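Local coordinates for protein putative short-chain dehydrogenase/reductase (Burkholderia xenovorans, PDB 5K9Z) that probably works as an NAD- or NADP-dependent oxidoreductase of the short-chain dehydrogenase/reductase family, acting on alcohol (CH-OH) groups, at residues H166-I169 with G170-S174; E107-A110 with A111-H114; D46-E49 with H50-Q53. All coordinates share one frame; numbering follows the deposited sequence. Where two conformers were deposited one is given.

Interaction 1: residues H166-I169 with G170-S174; sequences HAVI and GLTRS
Helix 159-179, the crossover helix between strands 141-146 and 184-191 of the Rossmann-type sheet, carries the family's YxxxK motif just ahead of this turn, where V168 meets T172 and I169 meets R173. The backbone ladder is regular: G170 N bonds H166 O at 3.0 Å and L171 N bonds A167 O at 2.7 Å. V168 O does double duty. It accepts T172 N at 2.8 Å and, from the opposite face of its carbonyl plane, the hydroxyl of T172 (OG1 to V168 O, 2.7 Å). With OG1 beside its own backbone N (chi1 -65°), T172 bends that hydroxyl back up the helix, while its side chain packs on V186 and A188 of strand 184-191. L171 and V168 face helix 110-138 instead. On another side of the helix, R173 N bonds I169 O at 3.0 Å, and its extended side chain runs alongside I169. In the conformer described, I169 CG2 sits 3.4 Å above the guanidinium plane, toward its rim; I169 has two conformers, so this contact is less certain. By satisfying its hydroxyl within the helix, T172 can be buried against V186 and A188, probably at little polar cost.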
loop_
_atom_site.group_PDB
_atom_site.type_symbol
_atom_site.label_atom_id
_atom_site.label_comp_id
_atom_site.label_asym_id
_atom_site.label_seq_id
_atom_site.Cartn_x
_atom_site.Cartn_y
_atom_site.Cartn_z
ATOM N N HIS C 166 -7.636 6.214 6.848
ATOM C CA HIS C 166 -6.865 6.760 5.732
ATOM C C HIS C 166 -6.586 8.241 5.943
ATOM O O HIS C 166 -5.476 8.715 5.682
ATOM C CB HIS C 166 -7.604 6.559 4.399
ATOM C CG HIS C 166 -7.371 5.227 3.747
ATOM N ND1 HIS C 166 -7.947 4.059 4.203
ATOM C CD2 HIS C 166 -6.658 4.885 2.643
ATOM C CE1 HIS C 166 -7.581 3.054 3.424
ATOM N NE2 HIS C 166 -6.821 3.530 2.457
ATOM N N ALA C 167 -7.592 8.984 6.408
ATOM C CA ALA C 167 -7.428 10.410 6.671
ATOM C C ALA C 167 -6.396 10.672 7.770
ATOM O O ALA C 167 -5.631 11.647 7.694
ATOM C CB ALA C 167 -8.790 11.028 7.025
ATOM N N VAL C 168 -6.372 9.818 8.804
ATOM C CA VAL C 168 -5.397 9.934 9.895
ATOM C C VAL C 168 -3.975 9.757 9.369
ATOM O O VAL C 168 -3.047 10.474 9.769
ATOM C CB VAL C 168 -5.716 8.904 11.000
ATOM C CG1 VAL C 168 -4.552 8.746 11.955
ATOM C CG2 VAL C 168 -7.012 9.297 11.775
ATOM N N ILE C 169 -3.773 8.803 8.467
ATOM C CA ILE C 169 -2.452 8.652 7.869
ATOM C C ILE C 169 -2.108 9.870 7.014
ATOM O O ILE C 169 -0.979 10.370 7.055
ATOM C CB ILE C 169 -2.380 7.330 7.086
ATOM C CG1 ILE C 169 -2.353 6.169 8.086
ATOM C CG2 ILE C 169 -1.152 7.307 6.158
ATOM C CD1 ILE C 169 -2.361 4.790 7.461
ATOM N N GLY C 170 -3.078 10.408 6.270
ATOM C CA GLY C 170 -2.799 11.619 5.499
ATOM C C GLY C 170 -2.485 12.824 6.376
ATOM O O GLY C 170 -1.563 13.599 6.094
ATOM N N LEU C 171 -3.250 12.997 7.453
ATOM C CA LEU C 171 -2.981 14.091 8.378
ATOM C C LEU C 171 -1.639 13.896 9.071
ATOM O O LEU C 171 -0.916 14.867 9.321
ATOM C CB LEU C 171 -4.097 14.174 9.410
ATOM C CG LEU C 171 -4.016 15.281 10.443
ATOM C CD1 LEU C 171 -3.851 16.640 9.777
ATOM C CD2 LEU C 171 -5.275 15.232 11.265
ATOM N N THR C 172 -1.304 12.649 9.406
ATOM C CA THR C 172 0.018 12.346 9.956
ATOM C C THR C 172 1.130 12.839 9.027
ATOM O O THR C 172 2.069 13.518 9.460
ATOM C CB THR C 172 0.157 10.837 10.191
ATOM O OG1 THR C 172 -0.760 10.406 11.208
ATOM C CG2 THR C 172 1.568 10.510 10.633
ATOM N N ARG C 173 1.031 12.500 7.741
ATOM C CA ARG C 173 2.035 12.908 6.767
ATOM C C ARG C 173 2.033 14.417 6.572
ATOM O O ARG C 173 3.094 15.034 6.412
ATOM C CB ARG C 173 1.767 12.220 5.436
ATOM C CG ARG C 173 1.936 10.713 5.485
ATOM C CD ARG C 173 1.246 10.064 4.309
ATOM N NE ARG C 173 1.467 8.614 4.298
ATOM C CZ ARG C 173 0.925 7.798 3.406
ATOM N NH1 ARG C 173 0.130 8.295 2.467
ATOM N NH2 ARG C 173 1.182 6.495 3.449
ATOM N N SER C 174 0.841 15.010 6.535
ATOM C CA SER C 174 0.718 16.437 6.271
ATOM C C SER C 174 1.296 17.245 7.421
ATOM O O SER C 174 2.101 18.164 7.214
ATOM C CB SER C 174 -0.754 16.782 6.043
ATOM O OG SER C 174 -0.910 18.092 5.542
#

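Interaction 2: residues E107-A110 with A111-H114; sequences ETSA and AAWH
From S109 to A112 the chain changes from extended to helical, psi falling from 155° at S109 to -37° at A110, and the first turn of helix 110-138 closes with W113 N on S109 O at 2.9 Å and H114 N on A110 O at 2.7 Å. S109 is the N-cap. Its OG lies between its own backbone N and carbonyl carbon (chi1 70°), a torsion that turns the hydroxyl forward over the opening turn, where it accepts from A112 N at 2.9 Å. The methyl of A112 rests against the same oxygen, CB to S109 OG being 3.3 Å. A112 offers no side-chain acceptor, so this is a serine cap without the return bond of a capping box.

The H114 ring comes obliquely up to A110 O. The imidazole folds back along the helix and brings ND1 to 3.1 Å from A110 O, but the angle is too poor for a hydrogen bond, and the backbone N-H of H114 is what grips that oxygen. W113 leaves in another direction: its CB touches S109 O at 3.4 Å, and the indole then leads away to A160 and S163 of helix 159-179, while its CD1 also lies over one face of the H114 ring, near its rim. Just before the cap, T108 ties its hydroxyl to S104 O earlier in the same loop. A second subunit packs here too, F272 of that subunit lying on A112 and M276 of it on A111.

The chemistry implies that S109 OG supplies an acceptor to A112 N, one of the first-turn N-H groups that lie ahead of the regular helical bonding, which probably helps to set the start of the helix; A111 and A112 just after it lie against the neighbouring subunit.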
loop_
_atom_site.group_PDB
_atom_site.type_symbol
_atom_site.label_atom_id
_atom_site.label_comp_id
_atom_site.label_asym_id
_atom_site.label_seq_id
_atom_site.Cartn_x
_atom_site.Cartn_y
_atom_site.Cartn_z
ATOM N N GLU C 107 -27.277 2.724 3.311
ATOM C CA GLU C 107 -28.190 3.153 4.366
ATOM C C GLU C 107 -27.424 3.675 5.570
ATOM O O GLU C 107 -27.969 3.713 6.674
ATOM C CB GLU C 107 -29.125 2.012 4.794
ATOM C CG GLU C 107 -29.851 1.290 3.665
ATOM C CD GLU C 107 -30.789 2.191 2.882
ATOM O OE1 GLU C 107 -31.240 3.224 3.437
ATOM O OE2 GLU C 107 -31.068 1.867 1.707
ATOM N N THR C 108 -26.172 4.074 5.377
ATOM C CA THR C 108 -25.399 4.731 6.426
ATOM C C THR C 108 -25.849 6.179 6.552
ATOM O O THR C 108 -25.801 6.935 5.576
ATOM C CB THR C 108 -23.910 4.651 6.106
ATOM O OG1 THR C 108 -23.518 3.275 6.109
ATOM C CG2 THR C 108 -23.085 5.434 7.136
ATOM N N SER C 109 -26.285 6.569 7.744
ATOM C CA SER C 109 -26.786 7.920 7.933
ATOM C C SER C 109 -25.627 8.908 8.017
ATOM O O SER C 109 -24.506 8.550 8.385
ATOM C CB SER C 109 -27.624 8.005 9.205
ATOM O OG SER C 109 -26.803 7.876 10.354
ATOM N N ALA C 110 -25.916 10.166 7.664
ATOM C CA ALA C 110 -24.943 11.233 7.865
ATOM C C ALA C 110 -24.590 11.353 9.342
ATOM O O ALA C 110 -23.431 11.583 9.698
ATOM C CB ALA C 110 -25.499 12.557 7.320
ATOM N N ALA C 111 -25.573 11.159 10.222
ATOM C CA ALA C 111 -25.300 11.264 11.651
ATOM C C ALA C 111 -24.298 10.199 12.091
ATOM O O ALA C 111 -23.356 10.493 12.837
ATOM C CB ALA C 111 -26.614 11.159 12.443
ATOM N N ALA C 112 -24.471 8.959 11.626
ATOM C CA ALA C 112 -23.510 7.913 11.962
ATOM C C ALA C 112 -22.148 8.192 11.333
ATOM O O ALA C 112 -21.115 7.989 11.974
ATOM C CB ALA C 112 -24.033 6.547 11.523
ATOM N N TRP C 113 -22.137 8.667 10.082
ATOM C CA TRP C 113 -20.895 9.059 9.418
ATOM C C TRP C 113 -20.161 10.123 10.229
ATOM O O TRP C 113 -18.973 9.969 10.549
ATOM C CB TRP C 113 -21.229 9.542 7.994
ATOM C CG TRP C 113 -20.116 10.152 7.211
ATOM C CD1 TRP C 113 -19.877 11.483 7.005
ATOM C CD2 TRP C 113 -19.091 9.445 6.500
ATOM N NE1 TRP C 113 -18.758 11.642 6.214
ATOM C CE2 TRP C 113 -18.260 10.406 5.894
ATOM C CE3 TRP C 113 -18.798 8.083 6.318
ATOM C CZ2 TRP C 113 -17.147 10.056 5.125
ATOM C CZ3 TRP C 113 -17.693 7.733 5.551
ATOM C CH2 TRP C 113 -16.875 8.719 4.975
ATOM N N HIS C 114 -20.867 11.205 10.596
ATOM C CA HIS C 114 -20.243 12.309 11.322
ATOM C C HIS C 114 -19.813 11.912 12.729
ATOM O O HIS C 114 -18.755 12.349 13.195
ATOM C CB HIS C 114 -21.183 13.525 11.383
ATOM C CG HIS C 114 -21.323 14.233 10.071
ATOM N ND1 HIS C 114 -22.544 14.505 9.498
ATOM C CD2 HIS C 114 -20.390 14.644 9.180
ATOM C CE1 HIS C 114 -22.360 15.104 8.335
ATOM N NE2 HIS C 114 -21.062 15.190 8.113
#

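Interaction 3: residues D46-E49 with H50-Q53; sequences DVDE and HAGQ
E49 and D48 bring the chain into helix 49-58, and both meet its first turn. E49 O accepts from Q53 N at 2.8 Å, with Q53 CB and CG also against that oxygen, while E49 CB lies 3.1 Å from H50 N. The E49 side chain packs on F64 and Y66 of strand 63-66, and Q53 joins it on F64. D48 is the N-cap, followed by E49 and H50 as the first helical residues: its OD1 accepts from A51 N at 3.2 Å in a nearly straight bond (167°), the N-H meeting it from above the carboxylate plane, 65° out of it. CG stands anti to the backbone N (chi1 -171°), which swings the carboxylate forward, and OD2 then rests 3.4 Å from A51 CB. A negative group here would probably be stabilised by the helix dipole. The site follows strand 41-46, the second strand of the Rossmann fold; in this family that region generally lies near the adenosine half of the cofactor. A water donates to D48 OD1 at 3.1 Å and is a weak, long acceptor for H50 N, a loose bridge beside the cap. D46 OD1 takes a short but bent bond from V47 N (2.7 Å), on the lone pair turned away from OD2, and a weak one from D48 N; OD2 accepts from A24 N.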
loop_
_atom_site.group_PDB
_atom_site.type_symbol
_atom_site.label_atom_id
_atom_site.label_comp_id
_atom_site.label_asym_id
_atom_site.label_seq_id
_atom_site.Cartn_x
_atom_site.Cartn_y
_atom_site.Cartn_z
ATOM N N ASP C 46 -9.551 9.901 28.906
ATOM C CA ASP C 46 -10.631 9.016 28.496
ATOM C C ASP C 46 -11.931 9.587 29.045
ATOM O O ASP C 46 -11.928 10.503 29.872
ATOM C CB ASP C 46 -10.399 7.586 29.000
ATOM C CG ASP C 46 -11.005 6.527 28.080
ATOM O OD1 ASP C 46 -12.134 6.724 27.606
ATOM O OD2 ASP C 46 -10.347 5.501 27.823
ATOM N N VAL C 47 -13.045 9.035 28.567
ATOM C CA VAL C 47 -14.360 9.354 29.110
ATOM C C VAL C 47 -14.800 8.337 30.156
ATOM O O VAL C 47 -15.846 8.529 30.789
ATOM C CB VAL C 47 -15.415 9.447 27.984
ATOM C CG1 VAL C 47 -15.067 10.562 27.033
ATOM C CG2 VAL C 47 -15.502 8.119 27.219
ATOM N N ASP C 48 -14.041 7.261 30.352
ATOM C CA ASP C 48 -14.366 6.241 31.353
ATOM C C ASP C 48 -13.676 6.626 32.660
ATOM O O ASP C 48 -12.513 6.280 32.888
ATOM C CB ASP C 48 -13.942 4.859 30.867
ATOM C CG ASP C 48 -14.438 3.726 31.770
ATOM O OD1 ASP C 48 -14.870 3.976 32.919
ATOM O OD2 ASP C 48 -14.398 2.565 31.315
ATOM N N GLU C 49 -14.418 7.315 33.537
ATOM C CA GLU C 49 -13.838 7.884 34.753
ATOM C C GLU C 49 -13.405 6.798 35.731
ATOM O O GLU C 49 -12.308 6.864 36.298
ATOM C CB GLU C 49 -14.838 8.835 35.424
ATOM C CG GLU C 49 -14.899 10.219 34.799
ATOM C CD GLU C 49 -16.097 11.047 35.274
ATOM O OE1 GLU C 49 -17.255 10.575 35.175
ATOM O OE2 GLU C 49 -15.874 12.183 35.743
ATOM N N HIS C 50 -14.264 5.809 35.966
ATOM C CA HIS C 50 -13.931 4.774 36.941
ATOM C C HIS C 50 -12.698 3.989 36.505
ATOM O O HIS C 50 -11.758 3.804 37.284
ATOM C CB HIS C 50 -15.114 3.834 37.159
ATOM C CG HIS C 50 -14.929 2.916 38.327
ATOM N ND1 HIS C 50 -14.268 1.709 38.229
ATOM C CD2 HIS C 50 -15.285 3.046 39.628
ATOM C CE1 HIS C 50 -14.239 1.128 39.416
ATOM N NE2 HIS C 50 -14.850 1.918 40.281
ATOM N N ALA C 51 -12.679 3.524 35.257
ATOM C CA ALA C 51 -11.502 2.807 34.780
ATOM C C ALA C 51 -10.291 3.730 34.702
ATOM O O ALA C 51 -9.179 3.328 35.061
ATOM C CB ALA C 51 -11.785 2.162 33.422
ATOM N N GLY C 52 -10.492 4.972 34.257
ATOM C CA GLY C 52 -9.371 5.891 34.128
ATOM C C GLY C 52 -8.727 6.210 35.461
ATOM O O GLY C 52 -7.503 6.136 35.606
ATOM N N GLN C 53 -9.545 6.532 36.463
ATOM C CA GLN C 53 -9.011 6.827 37.789
ATOM C C GLN C 53 -8.339 5.606 38.399
ATOM O O GLN C 53 -7.305 5.731 39.068
ATOM C CB GLN C 53 -10.124 7.335 38.711
ATOM C CG GLN C 53 -10.605 8.760 38.440
ATOM C CD GLN C 53 -9.599 9.826 38.848
ATOM O OE1 GLN C 53 -8.438 9.530 39.149
ATOM N NE2 GLN C 53 -10.051 11.077 38.886
HETATM O O HOH W 1 -17.306 5.430 34.282
#

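How the interactions relate
Along the chain the order is interaction 3, then interaction 2, then interaction 1, all within one Rossmann-type domain. Interactions 2 and 3 are both helix starts, of helices 110-138 and 49-58, whereas interaction 1 lies inside helix 159-179. Centres are 28 Å apart for interactions 2 and 3 and for 1 and 3, the latter pair on opposite sides of the chain's centre. Interactions 1 and 2 are neighbours without touching, 22 Å between centres and about 9 Å between nearest atoms: W113 of interaction 2 reaches helix 159-179, while interaction 1 joins that helix to helix 110-138 and the sheet. Helix 49-58 leads into outermost strand 63-66, and interaction 3 lies beside that edge; interaction 2 reaches the second subunit.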